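Local coordinates for protein DNA polymerase (Pyrobaculum calidifontis, PDB 5MDN) that probably catalyses DNA synthesis as a family B polymerase, adding deoxyribonucleotides to a growing strand with release of diphosphate, at residues A[432-437]-A[459-464]; A[455-460]-A[531-536]; A[377-382]-A[523-528]. All blocks are in the same frame, centred on the assembly; numbering follows the deposited sequence.

Contact 1 (A[432-437]-A[459-464]); sequences YNLSPD and HRFRKA
Two first torsions set up the meeting of Asn433 and Phe461 with each other's segment: Asn433 holds CG anti to its own N (chi1 -160°), which carries the amide toward strand 460-462, while Phe461 holds CG anti to its carbonyl carbon (chi1 -67°), which stands the ring against the loop 432-437. Over one face of that ring lies Leu434. Its CD1 sits 3.6 Å from the Phe461 ring centroid, close to the ring normal, and 3.5 Å from Phe461 CG, which meets the criteria of a CH-pi contact; the leucine side chain runs roughly perpendicular to that of the phenylalanine. At the ring edge, in its plane, the carbonyl Ser435 O approaches Phe461 CE2 at 3.9 Å. A serine in place of Phe461 would probably leave Leu434 CD1 without its aromatic platform and open a gap between the loop and strand 460-462.

The polar link is Asn433 ND2 to Arg462 O, 2.9 Å long with an N-H...O angle of 142°, the acceptor lying out of the amide plane. Asn433 also has positive phi and is the C-prime residue of a Schellman motif that ends helix 424-431, with Leu434 N hydrogen-bonded to Met429 O and Asn433 N to Met430 O. Its OD1 accepts from Gly467 N, and Val530 of helix 528-551 packs on Phe461. Both ends of the Asn433 amide are thus engaged, which probably holds it against rotation, and this buried residue ties the helix terminus to the hairpin strand beside a mainly apolar Leu434-Phe461 pair.

Contact 2 (A[455-460]-A[531-536]); sequences PEVGHR and AESVTA
Ala536 meets Pro455 and Val457 of the loop 455-460, and Ser533, one turn earlier on helix 528-551, meets Val457 and His459. Ala536 has the largest share of the buried surface. Its methyl faces the loop backbone, with CB 3.5 Å from Pro455 O, and two apolar neighbours complete the patch: Pro455 CG is 4.2 Å from Ala536 CB, and Val457 CG1 stands at the same 4.2 Å from Ala536 CB. The proline ring reaches the helix backbone as well, its CG 3.7 Å from Ala536 O.

Val457 divides its two methyls between neighbours. CG1 serves Ala536 and also comes 4.1 Å from Ser533 OG, while the other methyl, CG2, lies near the carboxylate oxygen Glu532 OE1.

The loop is the turn of a two-stranded antiparallel hairpin, strands 451-453 and 460-462, laid against the helix that leads on to strand 556-560 of the palm sheet. Glu532, Ser533 and Ala536 lie on one face of that helix, the face the loop crosses.

Ser533 is packed rather than bonded across the contact. Its OG lies 3.4 Å from His459 CB, at the edge of the imidazole and in its plane, and is hydrogen-bonded to Glu529 O, one turn back. His459 holds CG anti to its carbonyl carbon (chi1 -60°), which turns the ring toward the helix. Farther out, His459 NE2 donates to Glu532 OE1 at 3.4 Å; the angle of 165° is nearly straight and the ring and carboxylate planes are only 18° apart, but the length makes this a weak bond at the protein surface.

Contact 3 (A[377-382]-A[523-528]); sequences MLLRYA and ARWYKK
Trp525 reaches across to the helical residues Leu378, Leu379 and Ala382, and the benzo half of its indole does the touching. From CB the side chain leaves toward helix 370-384, CG lying anti to the carbonyl carbon (chi1 -76°), which projects the six-membered ring into a site lined by three helical side chains. Along one rim CE3 comes first, 3.9 Å from Leu378 CD1. The next atom, CZ3, makes the closest approach of the ring, 3.6 Å to Leu378 CB, where the leucine and the indole lie alongside each other, pointing opposite ways. At the tip CH2 has the helix backbone beside it, 3.9 Å from Leu378 O, with Leu379 CD2 at 4.1 Å from the same CH2. Returning along the far rim, CZ2 rests 3.9 Å from Ala382 CB. The backbones remain apart, 8.9 Å between Leu378 CA and Trp525 CA, a separation that the indole bridges.

Arg524, extended from CG to NE, lies nearly perpendicular to Leu379, and its NH1 packs against the leucine methyls CD1 and CD2. Its NE forms a salt bridge with Glu375 OE1 of helix 370-384, while Arg392 and Arg395 lie close to its NH1 and NH2.

Trp525 belongs to a type I turn, Ala523 to Tyr526, in the connection from helix 514-519 to helix 528-551, whose N-cap position is Lys527. Around the apolar patch, Phe468 meets the indole, Ile469 of helix 468-486 and Tyr517 of helix 514-519 pack on Leu378, and Ile121 of helix 115-123 packs on Leu379.

How the contacts relate
Contact 3 is buried throughout, contact 1 partly so, and contact 2 lies at the surface. Contact 3 is mainly indole and aliphatic packing, with an arginine at its side; contact 1 adds a hydrogen bond from a buried asparagine amide to a CH-pi contact, and contact 2 mixes small apolar groups with a weak histidine-glutamate bond. Contacts 1 and 2 share His459 and Arg460 and use the same hairpin, one on its returning strand, the other at its turn; Phe461 CE1 touches Ser533 OG between them. Contact 2 uses helix 528-551 and contact 3 the turn that leads into it. Pro436 CG, 3.4 Å from Trp525 O, brings contact 1 against contact 3.

Contact 1 (A[432-437]-A[459-464])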
loop_
_atom_site.group_PDB
_atom_site.type_symbol
_atom_site.label_atom_id
_atom_site.label_comp_id
_atom_site.label_asym_id
_atom_site.label_seq_id
_atom_site.Cartn_x
_atom_site.Cartn_y
_atom_site.Cartn_z
ATOM N N TYR A 432 -12.546 23.670 14.116
ATOM C CA TYR A 432 -13.480 23.354 15.188
ATOM C C TYR A 432 -12.844 22.558 16.317
ATOM O O TYR A 432 -13.541 22.204 17.275
ATOM C CB TYR A 432 -14.689 22.602 14.620
ATOM C CG TYR A 432 -15.483 23.432 13.640
ATOM C CD1 TYR A 432 -16.166 24.567 14.059
ATOM C CD2 TYR A 432 -15.532 23.099 12.293
ATOM C CE1 TYR A 432 -16.886 25.338 13.169
ATOM C CE2 TYR A 432 -16.249 23.865 11.394
ATOM C CZ TYR A 432 -16.925 24.982 11.838
ATOM O OH TYR A 432 -17.641 25.748 10.948
ATOM N N ASN A 433 -11.544 22.274 16.231
ATOM C CA ASN A 433 -10.778 21.680 17.326
ATOM C C ASN A 433 -11.374 20.343 17.769
ATOM O O ASN A 433 -11.605 20.099 18.956
ATOM C CB ASN A 433 -10.669 22.658 18.501
ATOM C CG ASN A 433 -9.530 22.317 19.437
ATOM O OD1 ASN A 433 -8.359 22.462 19.085
ATOM N ND2 ASN A 433 -9.866 21.879 20.641
ATOM N N LEU A 434 -11.621 19.468 16.799
ATOM C CA LEU A 434 -12.151 18.139 17.074
ATOM C C LEU A 434 -11.004 17.185 17.387
ATOM O O LEU A 434 -10.017 17.129 16.646
ATOM C CB LEU A 434 -12.966 17.619 15.889
ATOM C CG LEU A 434 -14.367 18.180 15.612
ATOM C CD1 LEU A 434 -14.803 19.204 16.653
ATOM C CD2 LEU A 434 -14.438 18.771 14.213
ATOM N N SER A 435 -11.149 16.424 18.473
ATOM C CA SER A 435 -10.115 15.513 18.950
ATOM C C SER A 435 -10.679 14.670 20.087
ATOM O O SER A 435 -11.609 15.108 20.777
ATOM C CB SER A 435 -8.881 16.288 19.417
ATOM O OG SER A 435 -7.768 15.429 19.593
ATOM N N PRO A 436 -10.172 13.449 20.296
ATOM C CA PRO A 436 -10.656 12.652 21.438
ATOM C C PRO A 436 -10.519 13.364 22.773
ATOM O O PRO A 436 -11.395 13.230 23.637
ATOM C CB PRO A 436 -9.787 11.389 21.368
ATOM C CG PRO A 436 -9.417 11.270 19.932
ATOM C CD PRO A 436 -9.255 12.681 19.436
ATOM N N ASP A 437 -9.440 14.123 22.970
ATOM C CA ASP A 437 -9.187 14.785 24.242
ATOM C C ASP A 437 -10.008 16.054 24.444
ATOM O O ASP A 437 -10.062 16.558 25.571
ATOM C CB ASP A 437 -7.695 15.112 24.369
ATOM C CG ASP A 437 -7.087 15.578 23.060
ATOM O OD1 ASP A 437 -7.304 14.901 22.032
ATOM O OD2 ASP A 437 -6.389 16.613 23.058
ATOM N N HIS A 459 -22.710 16.685 19.340
ATOM C CA HIS A 459 -21.552 16.480 20.197
ATOM C C HIS A 459 -20.849 17.804 20.481
ATOM O O HIS A 459 -20.846 18.723 19.658
ATOM C CB HIS A 459 -20.582 15.485 19.561
ATOM C CG HIS A 459 -21.183 14.136 19.323
ATOM N ND1 HIS A 459 -21.875 13.447 20.296
ATOM C CD2 HIS A 459 -21.204 13.353 18.220
ATOM C CE1 HIS A 459 -22.293 12.295 19.802
ATOM N NE2 HIS A 459 -21.899 12.214 18.544
ATOM N N ARG A 460 -20.243 17.893 21.664
ATOM C CA ARG A 460 -19.676 19.138 22.165
ATOM C C ARG A 460 -18.171 19.001 22.345
ATOM O O ARG A 460 -17.681 17.963 22.799
ATOM C CB ARG A 460 -20.324 19.546 23.488
ATOM C CG ARG A 460 -21.193 18.474 24.102
ATOM C CD ARG A 460 -21.967 19.043 25.271
ATOM N NE ARG A 460 -21.086 19.738 26.205
ATOM C CZ ARG A 460 -21.480 20.695 27.040
ATOM N NH1 ARG A 460 -22.749 21.081 27.067
ATOM N NH2 ARG A 460 -20.601 21.263 27.853
ATOM N N PHE A 461 -17.443 20.056 21.984
ATOM C CA PHE A 461 -15.988 20.030 21.976
ATOM C C PHE A 461 -15.428 21.310 22.577
ATOM O O PHE A 461 -16.020 22.389 22.462
ATOM C CB PHE A 461 -15.427 19.845 20.558
ATOM C CG PHE A 461 -15.728 18.500 19.956
ATOM C CD1 PHE A 461 -16.965 18.250 19.387
ATOM C CD2 PHE A 461 -14.774 17.493 19.943
ATOM C CE1 PHE A 461 -17.252 17.022 18.826
ATOM C CE2 PHE A 461 -15.056 16.257 19.381
ATOM C CZ PHE A 461 -16.298 16.024 18.822
ATOM N N ARG A 462 -14.285 21.216 23.185
ATOM C CA ARG A 462 -13.741 22.380 23.756
ATOM C C ARG A 462 -13.024 23.164 22.759
ATOM O O ARG A 462 -12.312 22.646 21.992
ATOM C CB ARG A 462 -12.736 22.017 24.815
ATOM C CG ARG A 462 -13.178 20.880 25.682
ATOM C CD ARG A 462 -12.004 20.338 26.448
ATOM N NE ARG A 462 -11.363 21.396 27.188
ATOM C CZ ARG A 462 -11.456 21.520 28.499
ATOM N NH1 ARG A 462 -12.170 20.644 29.185
ATOM N NH2 ARG A 462 -10.842 22.511 29.109
ATOM N N LYS A 463 -13.240 24.450 22.794
ATOM C CA LYS A 463 -12.547 25.401 21.970
ATOM C C LYS A 463 -11.133 25.647 22.491
ATOM O O LYS A 463 -10.254 25.965 21.734
ATOM C CB LYS A 463 -13.321 26.690 22.087
ATOM C CG LYS A 463 -13.493 27.501 20.826
ATOM C CD LYS A 463 -14.687 28.444 20.927
ATOM C CE LYS A 463 -14.450 29.729 20.131
ATOM N NZ LYS A 463 -15.588 30.691 20.120
ATOM N N ALA A 464 -11.021 25.488 23.816
ATOM C CA ALA A 464 -9.953 25.624 24.809
ATOM C C ALA A 464 -8.535 25.624 24.393
ATOM O O ALA A 464 -8.084 26.534 23.755
ATOM C CB ALA A 464 -10.212 24.631 25.941
#

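Contact 2 (A[455-460]-A[531-536])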
loop_
_atom_site.group_PDB
_atom_site.type_symbol
_atom_site.label_atom_id
_atom_site.label_comp_id
_atom_site.label_asym_id
_atom_site.label_seq_id
_atom_site.Cartn_x
_atom_site.Cartn_y
_atom_site.Cartn_z
ATOM N N PRO A 455 -23.024 20.181 14.186
ATOM C CA PRO A 455 -24.382 20.239 13.629
ATOM C C PRO A 455 -25.091 18.889 13.705
ATOM O O PRO A 455 -24.463 17.828 13.685
ATOM C CB PRO A 455 -24.154 20.688 12.181
ATOM C CG PRO A 455 -22.711 20.381 11.890
ATOM C CD PRO A 455 -22.005 20.577 13.201
ATOM N N GLU A 456 -26.421 18.960 13.748
ATOM C CA GLU A 456 -27.313 18.137 14.558
ATOM C C GLU A 456 -26.882 16.701 14.852
ATOM O O GLU A 456 -27.695 15.773 14.814
ATOM C CB GLU A 456 -28.701 18.152 13.913
ATOM C CG GLU A 456 -29.853 17.833 14.873
ATOM C CD GLU A 456 -31.227 17.947 14.226
ATOM O OE1 GLU A 456 -31.337 18.509 13.113
ATOM O OE2 GLU A 456 -32.196 17.446 14.831
ATOM N N VAL A 457 -25.595 16.479 15.080
ATOM C CA VAL A 457 -25.238 15.259 15.783
ATOM C C VAL A 457 -25.166 15.580 17.268
ATOM O O VAL A 457 -25.364 14.698 18.110
ATOM C CB VAL A 457 -23.941 14.625 15.256
ATOM C CG1 VAL A 457 -22.751 15.449 15.640
ATOM C CG2 VAL A 457 -23.828 13.211 15.787
ATOM N N GLY A 458 -24.913 16.851 17.591
ATOM C CA GLY A 458 -25.014 17.382 18.934
ATOM C C GLY A 458 -23.872 17.059 19.865
ATOM O O GLY A 458 -24.041 17.154 21.085
ATOM N N HIS A 459 -22.710 16.685 19.340
ATOM C CA HIS A 459 -21.552 16.480 20.197
ATOM C C HIS A 459 -20.849 17.804 20.481
ATOM O O HIS A 459 -20.846 18.723 19.658
ATOM C CB HIS A 459 -20.582 15.485 19.561
ATOM C CG HIS A 459 -21.183 14.136 19.323
ATOM N ND1 HIS A 459 -21.875 13.447 20.296
ATOM C CD2 HIS A 459 -21.204 13.353 18.220
ATOM C CE1 HIS A 459 -22.293 12.295 19.802
ATOM N NE2 HIS A 459 -21.899 12.214 18.544
ATOM N N ARG A 460 -20.243 17.893 21.664
ATOM C CA ARG A 460 -19.676 19.138 22.165
ATOM C C ARG A 460 -18.171 19.001 22.345
ATOM O O ARG A 460 -17.681 17.963 22.799
ATOM C CB ARG A 460 -20.324 19.546 23.488
ATOM C CG ARG A 460 -21.193 18.474 24.102
ATOM C CD ARG A 460 -21.967 19.043 25.271
ATOM N NE ARG A 460 -21.086 19.738 26.205
ATOM C CZ ARG A 460 -21.480 20.695 27.040
ATOM N NH1 ARG A 460 -22.749 21.081 27.067
ATOM N NH2 ARG A 460 -20.601 21.263 27.853
ATOM N N ALA A 531 -15.337 11.214 14.810
ATOM C CA ALA A 531 -15.626 10.884 13.417
ATOM C C ALA A 531 -17.011 11.370 13.010
ATOM O O ALA A 531 -17.175 12.015 11.968
ATOM C CB ALA A 531 -15.494 9.376 13.199
ATOM N N GLU A 532 -18.024 11.072 13.827
ATOM C CA GLU A 532 -19.383 11.497 13.505
ATOM C C GLU A 532 -19.505 13.016 13.457
ATOM O O GLU A 532 -20.287 13.551 12.663
ATOM C CB GLU A 532 -20.365 10.908 14.517
ATOM C CG GLU A 532 -20.533 9.399 14.402
ATOM C CD GLU A 532 -21.500 8.834 15.424
ATOM O OE1 GLU A 532 -21.884 9.574 16.355
ATOM O OE2 GLU A 532 -21.876 7.650 15.294
ATOM N N SER A 533 -18.751 13.725 14.299
ATOM C CA SER A 533 -18.773 15.184 14.252
ATOM C C SER A 533 -18.084 15.709 12.998
ATOM O O SER A 533 -18.517 16.713 12.422
ATOM C CB SER A 533 -18.121 15.762 15.506
ATOM O OG SER A 533 -18.822 15.364 16.671
ATOM N N VAL A 534 -17.005 15.051 12.567
ATOM C CA VAL A 534 -16.312 15.482 11.355
ATOM C C VAL A 534 -17.206 15.302 10.134
ATOM O O VAL A 534 -17.254 16.168 9.252
ATOM C CB VAL A 534 -14.978 14.727 11.204
ATOM C CG1 VAL A 534 -14.302 15.100 9.893
ATOM C CG2 VAL A 534 -14.058 15.037 12.370
ATOM N N THR A 535 -17.926 14.177 10.059
ATOM C CA THR A 535 -18.833 13.951 8.937
ATOM C C THR A 535 -19.955 14.981 8.913
ATOM O O THR A 535 -20.303 15.507 7.849
ATOM C CB THR A 535 -19.419 12.540 9.001
ATOM O OG1 THR A 535 -20.277 12.429 10.143
ATOM C CG2 THR A 535 -18.315 11.506 9.105
ATOM N N ALA A 536 -20.538 15.277 10.079
ATOM C CA ALA A 536 -21.682 16.181 10.124
ATOM C C ALA A 536 -21.288 17.590 9.704
ATOM O O ALA A 536 -22.025 18.251 8.964
ATOM C CB ALA A 536 -22.293 16.189 11.525
#

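Contact 3 (A[377-382]-A[523-528])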
loop_
_atom_site.group_PDB
_atom_site.type_symbol
_atom_site.label_atom_id
_atom_site.label_comp_id
_atom_site.label_asym_id
_atom_site.label_seq_id
_atom_site.Cartn_x
_atom_site.Cartn_y
_atom_site.Cartn_z
ATOM N N MET A 377 3.013 7.897 12.666
ATOM C CA MET A 377 3.266 9.333 12.735
ATOM C C MET A 377 2.765 9.911 14.051
ATOM O O MET A 377 3.481 10.663 14.723
ATOM C CB MET A 377 2.606 10.042 11.553
ATOM C CG MET A 377 2.995 11.507 11.420
ATOM S SD MET A 377 2.350 12.268 9.919
ATOM C CE MET A 377 0.590 12.154 10.225
ATOM N N LEU A 378 1.525 9.582 14.429
ATOM C CA LEU A 378 0.947 10.132 15.651
ATOM C C LEU A 378 1.719 9.694 16.890
ATOM O O LEU A 378 1.817 10.457 17.856
ATOM C CB LEU A 378 -0.524 9.731 15.765
ATOM C CG LEU A 378 -1.440 10.300 14.678
ATOM C CD1 LEU A 378 -2.872 9.833 14.877
ATOM C CD2 LEU A 378 -1.364 11.819 14.650
ATOM N N LEU A 379 2.270 8.474 16.884
ATOM C CA LEU A 379 3.129 8.050 17.986
ATOM C C LEU A 379 4.361 8.936 18.090
ATOM O O LEU A 379 4.811 9.262 19.194
ATOM C CB LEU A 379 3.556 6.596 17.806
ATOM C CG LEU A 379 2.555 5.466 18.011
ATOM C CD1 LEU A 379 3.268 4.150 17.786
ATOM C CD2 LEU A 379 1.952 5.526 19.397
ATOM N N ARG A 380 4.921 9.335 16.946
ATOM C CA ARG A 380 6.084 10.214 16.956
ATOM C C ARG A 380 5.718 11.595 17.484
ATOM O O ARG A 380 6.453 12.173 18.291
ATOM C CB ARG A 380 6.678 10.309 15.550
ATOM C CG ARG A 380 8.132 10.748 15.504
ATOM C CD ARG A 380 8.673 10.685 14.086
ATOM N NE ARG A 380 9.154 9.351 13.738
ATOM C CZ ARG A 380 10.438 9.003 13.713
ATOM N NH1 ARG A 380 11.374 9.893 14.013
ATOM N NH2 ARG A 380 10.788 7.767 13.385
ATOM N N TYR A 381 4.586 12.141 17.033
ATOM C CA TYR A 381 4.113 13.417 17.564
ATOM C C TYR A 381 3.751 13.305 19.040
ATOM O O TYR A 381 4.042 14.213 19.827
ATOM C CB TYR A 381 2.911 13.915 16.759
ATOM C CG TYR A 381 3.281 14.686 15.511
ATOM C CD1 TYR A 381 3.581 16.041 15.575
ATOM C CD2 TYR A 381 3.322 14.064 14.270
ATOM C CE1 TYR A 381 3.918 16.753 14.438
ATOM C CE2 TYR A 381 3.659 14.769 13.127
ATOM C CZ TYR A 381 3.956 16.114 13.218
ATOM O OH TYR A 381 4.292 16.817 12.086
ATOM N N ALA A 382 3.093 12.208 19.428
ATOM C CA ALA A 382 2.699 12.030 20.823
ATOM C C ALA A 382 3.897 12.050 21.763
ATOM O O ALA A 382 3.777 12.504 22.907
ATOM C CB ALA A 382 1.921 10.725 20.989
ATOM N N ALA A 523 -8.205 1.842 16.090
ATOM C CA ALA A 523 -7.177 2.870 16.141
ATOM C C ALA A 523 -6.951 3.325 17.577
ATOM O O ALA A 523 -7.853 3.269 18.418
ATOM C CB ALA A 523 -7.549 4.072 15.270
ATOM N N ARG A 524 -5.723 3.771 17.843
ATOM C CA ARG A 524 -5.356 4.217 19.183
ATOM C C ARG A 524 -6.149 5.453 19.585
ATOM O O ARG A 524 -6.716 5.516 20.682
ATOM C CB ARG A 524 -3.853 4.478 19.224
ATOM C CG ARG A 524 -3.105 3.189 19.008
ATOM C CD ARG A 524 -1.617 3.321 18.778
ATOM N NE ARG A 524 -1.161 2.109 18.097
ATOM C CZ ARG A 524 0.076 1.629 18.122
ATOM N NH1 ARG A 524 1.017 2.242 18.819
ATOM N NH2 ARG A 524 0.362 0.518 17.455
ATOM N N TRP A 525 -6.198 6.451 18.703
ATOM C CA TRP A 525 -6.943 7.680 18.939
ATOM C C TRP A 525 -8.332 7.640 18.311
ATOM O O TRP A 525 -8.844 8.674 17.869
ATOM C CB TRP A 525 -6.152 8.882 18.427
ATOM C CG TRP A 525 -5.026 9.251 19.333
ATOM C CD1 TRP A 525 -5.092 10.054 20.431
ATOM C CD2 TRP A 525 -3.666 8.808 19.239
ATOM N NE1 TRP A 525 -3.855 10.151 21.021
ATOM C CE2 TRP A 525 -2.963 9.394 20.309
ATOM C CE3 TRP A 525 -2.976 7.978 18.352
ATOM C CZ2 TRP A 525 -1.603 9.177 20.517
ATOM C CZ3 TRP A 525 -1.625 7.764 18.559
ATOM C CH2 TRP A 525 -0.953 8.361 19.632
ATOM N N TYR A 526 -8.947 6.459 18.265
ATOM C CA TYR A 526 -10.310 6.328 17.772
ATOM C C TYR A 526 -11.302 6.836 18.809
ATOM O O TYR A 526 -11.250 6.447 19.980
ATOM C CB TYR A 526 -10.625 4.875 17.424
ATOM C CG TYR A 526 -12.097 4.639 17.159
ATOM C CD1 TYR A 526 -12.702 5.123 16.005
ATOM C CD2 TYR A 526 -12.887 3.952 18.072
ATOM C CE1 TYR A 526 -14.048 4.921 15.765
ATOM C CE2 TYR A 526 -14.233 3.745 17.841
ATOM C CZ TYR A 526 -14.808 4.232 16.684
ATOM O OH TYR A 526 -16.148 4.030 16.447
ATOM N N LYS A 527 -12.207 7.708 18.373
ATOM C CA LYS A 527 -13.356 8.114 19.173
ATOM C C LYS A 527 -14.527 8.329 18.229
ATOM O O LYS A 527 -14.427 9.125 17.290
ATOM C CB LYS A 527 -13.059 9.382 19.977
ATOM C CG LYS A 527 -14.188 9.804 20.897
ATOM C CD LYS A 527 -14.363 8.801 22.025
ATOM C CE LYS A 527 -13.633 9.231 23.287
ATOM N NZ LYS A 527 -14.261 10.428 23.903
ATOM N N LYS A 528 -15.627 7.610 18.472
ATOM C CA LYS A 528 -16.755 7.637 17.544
ATOM C C LYS A 528 -17.333 9.039 17.403
ATOM O O LYS A 528 -17.679 9.466 16.296
ATOM C CB LYS A 528 -17.840 6.666 18.008
ATOM C CG LYS A 528 -19.043 6.606 17.083
ATOM C CD LYS A 528 -20.071 5.604 17.572
ATOM C CE LYS A 528 -20.790 6.131 18.805
ATOM N NZ LYS A 528 -21.799 5.167 19.322
#